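Local structure of aromatic amino acid beta-eliminating lyase/threonine aldolase (Exiguobacterium sibiricum, 3LWS) at residues D63-F68 / I215-A220; L139-P144 / I170-D175; P153-L158 / A191-L196. The protein belongs to the beta-eliminating lyase family of pyridoxal-phosphate-dependent enzymes, has the aminotransferase-like fold and carries its cofactor covalently attached. All coordinates share one frame; numbering follows the deposited sequence. Where two conformers were deposited one is given.

Interaction 1. Residues D63-F68 / I215-A220; sequences DDAVFF and ILAGPA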
ATOM      1  N   ASP A  63      13.105  19.562   4.833  1.00 23.41           N
ATOM      2  CA  ASP A  63      14.033  18.911   5.748  1.00 24.59           C
ATOM      3  C   ASP A  63      14.044  17.383   5.537  1.00 23.79           C
ATOM      4  O   ASP A  63      15.058  16.738   5.691  1.00 22.37           O
ATOM      5  CB  ASP A  63      13.615  19.144   7.219  1.00 25.74           C
ATOM      6  CG  ASP A  63      13.862  20.574   7.733  1.00 31.51           C
ATOM      7  OD1 ASP A  63      14.394  21.434   7.000  1.00 34.65           O
ATOM      8  OD2 ASP A  63      13.486  20.807   8.917  1.00 35.03           O
ATOM      9  N   ASP A  64      12.897  16.800   5.212  1.00 23.01           N
ATOM     10  CA  ASP A  64      12.790  15.346   5.138  1.00 22.44           C
ATOM     11  C   ASP A  64      11.582  15.027   4.211  1.00 22.02           C
ATOM     12  O   ASP A  64      10.815  15.929   3.873  1.00 19.62           O
ATOM     13  CB  ASP A  64      12.629  14.815   6.565  1.00 22.28           C
ATOM     14  CG  ASP A  64      12.818  13.296   6.689  1.00 23.48           C
ATOM     15  OD1 ASP A  64      13.289  12.631   5.757  1.00 23.46           O
ATOM     16  OD2 ASP A  64      12.495  12.770   7.781  1.00 26.65           O
ATOM     17  N   ALA A  65      11.467  13.782   3.755  1.00 20.83           N
ATOM     18  CA  ALA A  65      10.318  13.348   2.951  1.00 18.58           C
ATOM     19  C   ALA A  65      10.034  11.900   3.266  1.00 19.79           C
ATOM     20  O   ALA A  65      10.952  11.151   3.622  1.00 22.86           O
ATOM     21  CB  ALA A  65      10.572  13.555   1.448  1.00 17.32           C
ATOM     22  N   VAL A  66       8.762  11.501   3.162  1.00 19.39           N
ATOM     23  CA  VAL A  66       8.327  10.157   3.560  1.00 17.22           C
ATOM     24  C   VAL A  66       7.578   9.552   2.368  1.00 18.59           C
ATOM     25  O   VAL A  66       6.635  10.173   1.820  1.00 16.79           O
ATOM     26  CB  VAL A  66       7.390  10.186   4.793  1.00 17.68           C
ATOM     27  CG1 VAL A  66       7.046   8.733   5.305  1.00 17.64           C
ATOM     28  CG2 VAL A  66       7.988  11.011   5.932  1.00 15.85           C
ATOM     29  N   PHE A  67       8.002   8.358   1.961  1.00 17.23           N
ATOM     30  CA  PHE A  67       7.333   7.673   0.877  1.00 17.27           C
ATOM     31  C   PHE A  67       6.073   6.996   1.408  1.00 17.00           C
ATOM     32  O   PHE A  67       6.152   6.191   2.313  1.00 19.61           O
ATOM     33  CB  PHE A  67       8.228   6.599   0.226  1.00 18.50           C
ATOM     34  CG  PHE A  67       7.656   6.060  -1.073  1.00 19.09           C
ATOM     35  CD1 PHE A  67       7.901   6.713  -2.271  1.00 19.78           C
ATOM     36  CD2 PHE A  67       6.868   4.938  -1.085  1.00 19.68           C
ATOM     37  CE1 PHE A  67       7.346   6.250  -3.470  1.00 22.41           C
ATOM     38  CE2 PHE A  67       6.334   4.454  -2.271  1.00 19.94           C
ATOM     39  CZ  PHE A  67       6.581   5.101  -3.461  1.00 22.21           C
ATOM     40  N   PHE A  68       4.925   7.299   0.811  1.00 17.10           N
ATOM     41  CA  PHE A  68       3.663   6.649   1.171  1.00 16.20           C
ATOM     42  C   PHE A  68       3.112   5.834  -0.015  1.00 17.46           C
ATOM     43  O   PHE A  68       3.342   6.188  -1.164  1.00 18.83           O
ATOM     44  CB  PHE A  68       2.629   7.706   1.550  1.00 16.42           C
ATOM     45  CG  PHE A  68       2.706   8.158   2.978  1.00 15.56           C
ATOM     46  CD1 PHE A  68       3.616   9.132   3.366  1.00 18.16           C
ATOM     47  CD2 PHE A  68       1.817   7.673   3.918  1.00 18.13           C
ATOM     48  CE1 PHE A  68       3.660   9.578   4.742  1.00 17.99           C
ATOM     49  CE2 PHE A  68       1.841   8.138   5.265  1.00 14.73           C
ATOM     50  CZ  PHE A  68       2.774   9.079   5.667  1.00 18.38           C
ATOM     51  N   ILE A 215       4.956  10.968  -2.246  1.00 16.83           N
ATOM     52  CA  ILE A 215       5.869  11.546  -1.271  1.00 17.85           C
ATOM     53  C   ILE A 215       5.158  12.658  -0.476  1.00 16.61           C
ATOM     54  O   ILE A 215       4.531  13.492  -1.039  1.00 17.45           O
ATOM     55  CB  ILE A 215       7.175  12.111  -1.942  1.00 16.50           C
ATOM     56  CG1 ILE A 215       8.193  11.002  -2.211  1.00 18.83           C
ATOM     57  CG2 ILE A 215       7.782  13.173  -1.079  1.00 15.07           C
ATOM     58  CD1 ILE A 215       8.998  10.515  -1.001  1.00 16.98           C
ATOM     59  N   LEU A 216       5.248  12.592   0.850  1.00 18.72           N
ATOM     60  CA  LEU A 216       4.825  13.644   1.762  1.00 18.16           C
ATOM     61  C   LEU A 216       6.097  14.256   2.327  1.00 18.25           C
ATOM     62  O   LEU A 216       6.892  13.538   2.920  1.00 20.44           O
ATOM     63  CB  LEU A 216       4.034  13.046   2.928  1.00 15.49           C
ATOM     64  CG  LEU A 216       3.687  14.032   4.053  1.00 14.77           C
ATOM     65  CD1 LEU A 216       2.808  15.185   3.482  1.00 16.33           C
ATOM     66  CD2 LEU A 216       2.983  13.256   5.222  1.00 12.89           C
ATOM     67  N   ALA A 217       6.300  15.546   2.132  1.00 18.86           N
ATOM     68  CA  ALA A 217       7.539  16.188   2.569  1.00 20.12           C
ATOM     69  C   ALA A 217       7.233  17.411   3.435  1.00 20.33           C
ATOM     70  O   ALA A 217       6.196  18.072   3.302  1.00 18.52           O
ATOM     71  CB  ALA A 217       8.398  16.548   1.376  1.00 17.13           C
ATOM     72  N   GLY A 218       8.174  17.711   4.313  1.00 21.61           N
ATOM     73  CA  GLY A 218       8.034  18.815   5.273  1.00 20.71           C
ATOM     74  C   GLY A 218       9.162  18.850   6.297  1.00 20.93           C
ATOM     75  O   GLY A 218      10.228  18.281   6.066  1.00 21.29           O
ATOM     76  N   PRO A 219       8.941  19.525   7.440  1.00 22.36           N
ATOM     77  CA  PRO A 219       9.968  19.544   8.497  1.00 22.13           C
ATOM     78  C   PRO A 219      10.306  18.136   9.014  1.00 22.70           C
ATOM     79  O   PRO A 219       9.471  17.216   8.944  1.00 22.50           O
ATOM     80  CB  PRO A 219       9.302  20.370   9.618  1.00 23.79           C
ATOM     81  CG  PRO A 219       8.178  21.100   8.968  1.00 25.04           C
ATOM     82  CD  PRO A 219       7.714  20.227   7.855  1.00 22.22           C
ATOM     83  N   ALA A 220      11.504  18.007   9.573  1.00 22.21           N
ATOM     84  CA  ALA A 220      11.987  16.789  10.191  1.00 20.80           C
ATOM     85  C   ALA A 220      11.024  16.139  11.188  1.00 20.53           C
ATOM     86  O   ALA A 220      10.702  14.937  11.018  1.00 21.65           O
ATOM     87  CB  ALA A 220      13.376  17.048  10.845  1.00 21.38           C
TER
HETATM   88  O   HOH W   1      13.246  13.571  10.294  1.00 33.13           O
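Ala65 and Ala217 illustrate how small residues let two antiparallel strands close up: their CB atoms meet at 3.7 Å, and their CA atoms, in a non-hydrogen-bonded pair, are 4.0 Å apart. On the same face Ile215 sets CG2 3.8 Å from Ala65 CB, while CG1, turned anti to its carbonyl carbon (chi1 -82°), carries CD1 over the backbone of Val66 and toward Phe67, whose side chain it crosses at about a right angle. On the other face Leu216 lies alongside Phe68, its CD2 3.8 Å from ring atom CE1. Two backbone bonds clamp this end, Val66 N to Leu216 O at 2.8 Å and Leu216 N to Val66 O at 3.0 Å.

The Asp63 end is looser and more open to solvent. Asp63 and Asp64 both face Gly218 in a classic beta bulge. Asp64 and Gly218 exchange two longer bonds of 3.2 Å (Asp64 N to Gly218 O, Gly218 N to Asp64 O), and Ala220 N adds a weak one to Asp63 OD2. A water donates to Asp64 OD2 and Ala220 O. Since Asp64 OD2 also forms a salt bridge with Arg227, its carboxylate is probably stabilised as the anion at the polar end of a largely apolar strand pair.

Interaction 2. Residues L139-P144 / I170-D175; sequences LLLELP and IRLHLD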
ATOM      1  N   LEU A 139      -4.882  25.056   6.076  1.00 18.10           N
ATOM      2  CA  LEU A 139      -5.470  25.305   4.749  1.00 17.74           C
ATOM      3  C   LEU A 139      -4.716  24.382   3.759  1.00 18.92           C
ATOM      4  O   LEU A 139      -3.480  24.359   3.761  1.00 20.64           O
ATOM      5  CB  LEU A 139      -5.316  26.750   4.336  1.00 18.28           C
ATOM      6  CG  LEU A 139      -5.705  27.191   2.915  1.00 17.80           C
ATOM      7  CD1 LEU A 139      -7.183  26.933   2.643  1.00 18.35           C
ATOM      8  CD2 LEU A 139      -5.379  28.638   2.720  1.00 14.17           C
ATOM      9  N   LEU A 140      -5.464  23.597   2.975  1.00 20.67           N
ATOM     10  CA  LEU A 140      -4.951  22.750   1.900  1.00 19.08           C
ATOM     11  C   LEU A 140      -5.269  23.444   0.565  1.00 17.99           C
ATOM     12  O   LEU A 140      -6.414  23.811   0.308  1.00 19.31           O
ATOM     13  CB  LEU A 140      -5.581  21.319   1.945  1.00 19.25           C
ATOM     14  CG  LEU A 140      -5.221  20.312   0.828  1.00 18.41           C
ATOM     15  CD1 LEU A 140      -5.260  18.856   1.293  1.00 16.80           C
ATOM     16  CD2 LEU A 140      -6.108  20.448  -0.474  1.00 15.62           C
ATOM     17  N   LEU A 141      -4.238  23.675  -0.244  1.00 17.73           N
ATOM     18  CA  LEU A 141      -4.406  24.100  -1.615  1.00 18.04           C
ATOM     19  C   LEU A 141      -3.998  22.945  -2.515  1.00 18.88           C
ATOM     20  O   LEU A 141      -3.094  22.199  -2.176  1.00 20.50           O
ATOM     21  CB  LEU A 141      -3.533  25.290  -1.928  1.00 18.03           C
ATOM     22  CG  LEU A 141      -3.842  26.571  -1.165  1.00 20.91           C
ATOM     23  CD1 LEU A 141      -2.766  27.599  -1.454  1.00 16.39           C
ATOM     24  CD2 LEU A 141      -5.242  27.064  -1.543  1.00 18.20           C
ATOM     25  N   GLU A 142      -4.676  22.830  -3.658  1.00 19.22           N
ATOM     26  CA  GLU A 142      -4.388  21.854  -4.722  1.00 18.72           C
ATOM     27  C   GLU A 142      -4.017  22.590  -6.021  1.00 18.40           C
ATOM     28  O   GLU A 142      -4.830  23.329  -6.581  1.00 19.86           O
ATOM     29  CB  GLU A 142      -5.642  21.005  -4.956  1.00 17.99           C
ATOM     30  CG  GLU A 142      -5.517  19.870  -5.931  1.00 19.00           C
ATOM     31  CD  GLU A 142      -6.884  19.311  -6.372  1.00 22.62           C
ATOM     32  OE1 GLU A 142      -7.759  19.082  -5.497  1.00 21.92           O
ATOM     33  OE2 GLU A 142      -7.049  19.049  -7.599  1.00 23.71           O
ATOM     34  N   LEU A 143      -2.790  22.425  -6.481  1.00 18.16           N
ATOM     35  CA  LEU A 143      -2.306  23.138  -7.651  1.00 18.43           C
ATOM     36  C   LEU A 143      -2.097  22.184  -8.840  1.00 19.93           C
ATOM     37  O   LEU A 143      -1.186  21.320  -8.789  1.00 19.79           O
ATOM     38  CB  LEU A 143      -0.994  23.869  -7.308  1.00 19.29           C
ATOM     39  CG  LEU A 143      -1.046  24.903  -6.184  1.00 18.70           C
ATOM     40  CD1 LEU A 143       0.366  25.299  -5.807  1.00 16.77           C
ATOM     41  CD2 LEU A 143      -1.860  26.108  -6.593  1.00 20.29           C
ATOM     42  N   PRO A 144      -2.923  22.315  -9.905  1.00 18.23           N
ATOM     43  CA  PRO A 144      -4.087  23.190 -10.073  1.00 18.77           C
ATOM     44  C   PRO A 144      -5.340  22.504  -9.523  1.00 18.37           C
ATOM     45  O   PRO A 144      -5.253  21.335  -9.069  1.00 17.01           O
ATOM     46  CB  PRO A 144      -4.218  23.273 -11.595  1.00 18.78           C
ATOM     47  CG  PRO A 144      -3.851  21.905 -12.039  1.00 19.17           C
ATOM     48  CD  PRO A 144      -2.797  21.400 -11.058  1.00 20.40           C
ATOM     49  N   ILE A 170      -1.656  29.418  10.703  1.00 26.10           N
ATOM     50  CA  ILE A 170      -2.323  28.353   9.955  1.00 23.37           C
ATOM     51  C   ILE A 170      -1.288  27.586   9.133  1.00 22.62           C
ATOM     52  O   ILE A 170      -0.546  28.182   8.384  1.00 21.45           O
ATOM     53  CB  ILE A 170      -3.386  28.973   8.985  1.00 24.21           C
ATOM     54  CG1 ILE A 170      -4.525  29.614   9.805  1.00 21.64           C
ATOM     55  CG2 ILE A 170      -3.885  27.920   8.001  1.00 22.11           C
ATOM     56  CD1 ILE A 170      -5.223  30.706   9.145  1.00 21.05           C
ATOM     57  N   ARG A 171      -1.262  26.266   9.228  1.00 21.13           N
ATOM     58  CA  ARG A 171      -0.325  25.469   8.433  1.00 21.82           C
ATOM     59  C   ARG A 171      -0.823  25.398   6.995  1.00 21.20           C
ATOM     60  O   ARG A 171      -2.025  25.307   6.772  1.00 21.82           O
ATOM     61  CB  ARG A 171      -0.169  24.064   9.018  1.00 22.11           C
ATOM     62  CG  ARG A 171       0.438  24.060  10.440  1.00 23.81           C
ATOM     63  CD  ARG A 171       1.932  24.442  10.487  1.00 29.31           C
ATOM     64  NE  ARG A 171       2.378  24.428  11.883  1.00 32.31           N
ATOM     65  CZ  ARG A 171       2.173  25.399  12.782  1.00 37.07           C
ATOM     66  NH1 ARG A 171       1.569  26.550  12.474  1.00 37.06           N
ATOM     67  NH2 ARG A 171       2.575  25.206  14.028  1.00 36.23           N
ATOM     68  N   LEU A 172       0.079  25.495   6.024  1.00 21.53           N
ATOM     69  CA  LEU A 172      -0.313  25.460   4.617  1.00 21.43           C
ATOM     70  C   LEU A 172       0.191  24.195   3.964  1.00 20.76           C
ATOM     71  O   LEU A 172       1.410  23.930   3.892  1.00 20.05           O
ATOM     72  CB  LEU A 172       0.158  26.705   3.890  1.00 22.80           C
ATOM     73  CG  LEU A 172      -0.495  27.036   2.569  1.00 24.05           C
ATOM     74  CD1 LEU A 172      -1.964  27.250   2.725  1.00 21.92           C
ATOM     75  CD2 LEU A 172       0.196  28.285   2.003  1.00 25.00           C
ATOM     76  N   HIS A 173      -0.759  23.385   3.511  1.00 18.84           N
ATOM     77  CA  HIS A 173      -0.435  22.109   2.903  1.00 18.35           C
ATOM     78  C   HIS A 173      -0.706  22.120   1.408  1.00 19.15           C
ATOM     79  O   HIS A 173      -1.752  22.601   0.969  1.00 18.63           O
ATOM     80  CB  HIS A 173      -1.212  20.976   3.545  1.00 19.07           C
ATOM     81  CG  HIS A 173      -0.986  19.655   2.866  1.00 16.39           C
ATOM     82  ND1 HIS A 173       0.157  18.907   3.070  1.00 17.54           N
ATOM     83  CD2 HIS A 173      -1.690  19.019   1.900  1.00 20.07           C
ATOM     84  CE1 HIS A 173       0.101  17.824   2.309  1.00 20.43           C
ATOM     85  NE2 HIS A 173      -1.006  17.873   1.581  1.00 19.09           N
ATOM     86  N   LEU A 174       0.235  21.576   0.623  1.00 19.60           N
ATOM     87  CA  LEU A 174       0.064  21.497  -0.846  1.00 18.83           C
ATOM     88  C   LEU A 174      -0.304  20.071  -1.281  1.00 19.07           C
ATOM     89  O   LEU A 174       0.392  19.098  -0.977  1.00 19.89           O
ATOM     90  CB  LEU A 174       1.314  21.983  -1.597  1.00 19.26           C
ATOM     91  CG  LEU A 174       1.376  21.765  -3.120  1.00 15.66           C
ATOM     92  CD1 LEU A 174       0.189  22.393  -3.849  1.00 13.44           C
ATOM     93  CD2 LEU A 174       2.715  22.302  -3.716  1.00 19.29           C
ATOM     94  N   ASP A 175      -1.462  19.979  -1.916  1.00 19.20           N
ATOM     95  CA  ASP A 175      -1.843  18.850  -2.740  1.00 19.38           C
ATOM     96  C   ASP A 175      -1.208  19.120  -4.109  1.00 19.38           C
ATOM     97  O   ASP A 175      -1.766  19.796  -4.985  1.00 19.76           O
ATOM     98  CB  ASP A 175      -3.363  18.681  -2.813  1.00 17.43           C
ATOM     99  CG  ASP A 175      -3.779  17.422  -3.509  1.00 18.87           C
ATOM    100  OD1 ASP A 175      -3.011  16.941  -4.373  1.00 17.73           O
ATOM    101  OD2 ASP A 175      -4.875  16.895  -3.174  1.00 15.83           O
TER
HETATM  102  O   HOH W   2      -7.469  17.794  -2.956  1.00 19.34           O
HETATM  103  O   HOH W   3      -2.105  19.043  -7.633  1.00 17.65           O
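Leu139 and Leu172 lie side by side at the apolar centre of this parallel strand pair, pointing the same way, with Leu172 CD1 3.7 Å from Leu139 CD2. The same methyl reaches toward Leu141. Farther along this face Leu143 and Leu174 cross at about a right angle, and their CD1 atoms close to 3.5 Å. On the reverse face Leu140 sends CD1 to the edge of the His173 imidazole, 3.6 Å from CD2. The two ring nitrogens are engaged elsewhere, ND1 with Ser199 OG and NE2 with Gln75 OE1, which fixes the rotation of the ring.

Between the two faces five backbone bonds zip the strands together, from Leu139 N to Arg171 O through to Leu143 N to Asp175 O; the shortest is Asp175 N to Leu141 O at 2.8 Å. At the polar edge Glu142 and Asp175 run alongside each other, each with CG anti to its backbone N (chi1 -175° and -173°), and their carboxylate planes are 41° apart. Glu142 OE1 and Asp175 OD2 are 4.3 Å apart, and a single water donates to both, while Glu142 OE2 accepts from Arg146 N. Asp175 OD2 is also bonded to Gln75 NE2 and to N1 of the cofactor-bearing modified residue LLP at position 206, the aspartate-to-pyridine-nitrogen contact familiar from this fold family.

Both strands belong to the beta-alpha-beta unit 138-142, 155-167, 171-176. Helix 155-167 packs on the Leu139 and Leu172 face, helix 71-86 on the Leu140 and His173 face, and strands 90-93 and 199-203 flank the pair within the sheet.

Interaction 3. Residues P153-L158 / A191-L196; sequences PAFSEL and AEIAGL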
ATOM      1  N   PRO A 153      -3.985  29.710  -9.036  1.00 22.93           N
ATOM      2  CA  PRO A 153      -3.748  31.133  -8.849  1.00 24.22           C
ATOM      3  C   PRO A 153      -2.345  31.513  -9.367  1.00 23.21           C
ATOM      4  O   PRO A 153      -1.526  30.633  -9.587  1.00 24.27           O
ATOM      5  CB  PRO A 153      -3.904  31.328  -7.343  1.00 23.92           C
ATOM      6  CG  PRO A 153      -3.883  29.981  -6.729  1.00 27.00           C
ATOM      7  CD  PRO A 153      -4.086  28.961  -7.777  1.00 24.09           C
ATOM      8  N   ALA A 154      -2.122  32.805  -9.604  1.00 24.59           N
ATOM      9  CA  ALA A 154      -0.816  33.333 -10.006  1.00 24.74           C
ATOM     10  C   ALA A 154       0.197  33.072  -8.895  1.00 24.65           C
ATOM     11  O   ALA A 154      -0.179  32.955  -7.726  1.00 24.20           O
ATOM     12  CB  ALA A 154      -0.904  34.828 -10.287  1.00 24.84           C
ATOM     13  N   PHE A 155       1.475  32.963  -9.244  1.00 23.56           N
ATOM     14  CA  PHE A 155       2.513  32.722  -8.228  1.00 23.70           C
ATOM     15  C   PHE A 155       2.499  33.775  -7.102  1.00 24.08           C
ATOM     16  O   PHE A 155       2.708  33.448  -5.947  1.00 23.03           O
ATOM     17  CB  PHE A 155       3.902  32.653  -8.851  1.00 22.35           C
ATOM     18  CG  PHE A 155       5.007  32.437  -7.839  1.00 24.19           C
ATOM     19  CD1 PHE A 155       5.274  31.160  -7.345  1.00 24.73           C
ATOM     20  CD2 PHE A 155       5.743  33.505  -7.349  1.00 27.02           C
ATOM     21  CE1 PHE A 155       6.292  30.935  -6.388  1.00 24.19           C
ATOM     22  CE2 PHE A 155       6.775  33.281  -6.389  1.00 28.22           C
ATOM     23  CZ  PHE A 155       7.020  31.995  -5.909  1.00 28.42           C
ATOM     24  N   SER A 156       2.266  35.034  -7.448  1.00 25.12           N
ATOM     25  CA  SER A 156       2.256  36.112  -6.440  0.50 25.19           C
ATOM     26  C   SER A 156       1.073  35.951  -5.482  1.00 26.14           C
ATOM     27  O   SER A 156       1.188  36.282  -4.307  1.00 24.20           O
ATOM     28  CB  SER A 156       2.206  37.493  -7.086  0.50 23.71           C
ATOM     29  OG  SER A 156       0.887  37.831  -7.477  0.50 27.50           O
ATOM     30  N   GLU A 157      -0.059  35.442  -5.999  1.00 26.94           N
ATOM     31  CA  GLU A 157      -1.197  35.128  -5.122  1.00 25.73           C
ATOM     32  C   GLU A 157      -0.807  34.055  -4.104  1.00 25.26           C
ATOM     33  O   GLU A 157      -1.124  34.189  -2.944  1.00 27.67           O
ATOM     34  CB  GLU A 157      -2.462  34.701  -5.856  1.00 26.18           C
ATOM     35  CG  GLU A 157      -3.599  34.596  -4.829  1.00 25.96           C
ATOM     36  CD  GLU A 157      -4.927  34.256  -5.392  1.00 27.81           C
ATOM     37  OE1 GLU A 157      -5.102  34.330  -6.624  1.00 36.78           O
ATOM     38  OE2 GLU A 157      -5.797  33.898  -4.570  1.00 22.48           O
ATOM     39  N   LEU A 158      -0.078  33.032  -4.525  1.00 25.02           N
ATOM     40  CA  LEU A 158       0.380  32.002  -3.610  1.00 23.39           C
ATOM     41  C   LEU A 158       1.330  32.589  -2.577  1.00 24.67           C
ATOM     42  O   LEU A 158       1.301  32.170  -1.440  1.00 24.03           O
ATOM     43  CB  LEU A 158       1.050  30.847  -4.337  1.00 22.40           C
ATOM     44  CG  LEU A 158       0.238  30.093  -5.384  1.00 21.22           C
ATOM     45  CD1 LEU A 158       1.130  29.064  -6.022  1.00 19.74           C
ATOM     46  CD2 LEU A 158      -0.986  29.434  -4.820  1.00 23.20           C
ATOM     47  N   ALA A 191      11.046  23.249  -5.844  1.00 21.59           N
ATOM     48  CA  ALA A 191      11.381  23.792  -4.538  1.00 21.53           C
ATOM     49  C   ALA A 191      10.822  25.202  -4.367  1.00 21.73           C
ATOM     50  O   ALA A 191      10.338  25.531  -3.282  1.00 20.93           O
ATOM     51  CB  ALA A 191      12.882  23.748  -4.282  1.00 21.87           C
ATOM     52  N   GLU A 192      10.848  26.037  -5.418  1.00 21.44           N
ATOM     53  CA  GLU A 192      10.310  27.402  -5.274  1.00 22.61           C
ATOM     54  C   GLU A 192       8.780  27.416  -4.993  1.00 22.36           C
ATOM     55  O   GLU A 192       8.262  28.300  -4.285  1.00 23.93           O
ATOM     56  CB  GLU A 192      10.623  28.257  -6.515  1.00 23.09           C
ATOM     57  CG  GLU A 192      12.112  28.613  -6.656  1.00 28.51           C
ATOM     58  CD  GLU A 192      12.481  29.244  -8.009  1.00 29.84           C
ATOM     59  OE1 GLU A 192      11.799  28.980  -9.035  1.00 29.01           O
ATOM     60  OE2 GLU A 192      13.480  29.998  -8.038  1.00 32.30           O
ATOM     61  N   ILE A 193       8.059  26.465  -5.574  1.00 21.48           N
ATOM     62  CA  ILE A 193       6.631  26.375  -5.324  1.00 19.87           C
ATOM     63  C   ILE A 193       6.465  25.790  -3.931  1.00 21.48           C
ATOM     64  O   ILE A 193       5.843  26.428  -3.072  1.00 24.07           O
ATOM     65  CB  ILE A 193       5.886  25.567  -6.405  1.00 16.53           C
ATOM     66  CG1 ILE A 193       6.045  26.226  -7.799  1.00 17.03           C
ATOM     67  CG2 ILE A 193       4.375  25.455  -6.048  1.00 19.89           C
ATOM     68  CD1 ILE A 193       5.312  27.598  -7.967  1.00 17.10           C
ATOM     69  N   ALA A 194       7.060  24.616  -3.702  1.00 22.22           N
ATOM     70  CA  ALA A 194       6.999  23.908  -2.411  1.00 21.72           C
ATOM     71  C   ALA A 194       7.449  24.725  -1.200  1.00 23.18           C
ATOM     72  O   ALA A 194       6.950  24.491  -0.091  1.00 23.91           O
ATOM     73  CB  ALA A 194       7.774  22.651  -2.461  1.00 20.54           C
ATOM     74  N   GLY A 195       8.378  25.660  -1.413  1.00 22.12           N
ATOM     75  CA  GLY A 195       8.903  26.533  -0.356  1.00 22.32           C
ATOM     76  C   GLY A 195       7.894  27.445   0.328  1.00 22.22           C
ATOM     77  O   GLY A 195       8.134  27.896   1.439  1.00 23.10           O
ATOM     78  N   LEU A 196       6.760  27.695  -0.326  1.00 22.80           N
ATOM     79  CA  LEU A 196       5.685  28.515   0.227  1.00 21.32           C
ATOM     80  C   LEU A 196       4.757  27.797   1.229  1.00 21.61           C
ATOM     81  O   LEU A 196       3.899  28.427   1.852  1.00 22.00           O
ATOM     82  CB  LEU A 196       4.858  29.085  -0.922  1.00 21.29           C
ATOM     83  CG  LEU A 196       5.548  29.965  -1.972  1.00 23.99           C
ATOM     84  CD1 LEU A 196       4.514  30.591  -2.906  1.00 21.54           C
ATOM     85  CD2 LEU A 196       6.414  31.032  -1.376  1.00 22.67           C
TER
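Helix 155-167, the crossover helix between strands 138-142 and 171-176, is met near its N-terminal end by segment 191-196, where Phe155 and Leu158 touch Ile193 and Leu196. The backbones stay well apart, the nearest CA atoms being Leu158 and Leu196 at 7.4 Å, so the junction is made largely by side chains.

Phe155 does most of the reaching. Its CG stands anti to the backbone N (chi1 179°), which throws the ring out from the helix toward the other segment. Ile193 comes back the other way, the two side chains sliding past each other in opposite directions, and its CD1 sits at the ring edge, close to the ring plane, 3.6 Å from Phe155 CD1. Glu192 O lies at the edge of the same ring, in its plane, 3.9 Å from Phe155 CE1. Leu196 crosses the phenyl group obliquely: its CD1 is 3.9 Å from Phe155 CE1 and 3.8 Å from Leu158 CB, so one methyl rests against both the ring and the helix.

Lys188 adds a cation-pi interaction with the Phe155 ring. Outside the two segments, Ile193 also packs on Leu179, Leu183 and Tyr186 of helix 179-186, and Tyr186 touches Leu158 as well. Ala154 is the N-cap residue of helix 155-167, its O accepting from Leu158 N at 3.2 Å.

No hydrogen bond joins the two segments. Leu196 O is instead bonded to Ser162 OG, farther along helix 155-167, and Pro153 O to Tyr186 OH. The direct contact is therefore one of shape and apolar burial, bordered by a charged side chain at the aromatic ring and by backbone carbonyls whose bonds go to residues outside the two segments.

How the interactions relate
The three contacts sample one large sheet and its helical cover. Interactions 1 and 2 are strand pairings in that sheet, antiparallel at one border and parallel in the interior, with strand 199-203 between them; their centres are 15 Å apart, and Leu216 CD1 touches His173 CE1 at 4.0 Å. Interaction 3 lies on the helical layer, with its centre 11 Å from that of interaction 2, and the two meet where Leu143 packs on Leu158, Ile193 and Pro153. Along the chain the segments of interactions 2 and 3 alternate, and all fall between the two segments of interaction 1. The cofactor-contacting strand pair is thus tied both to the sheet's border and to its outer helices.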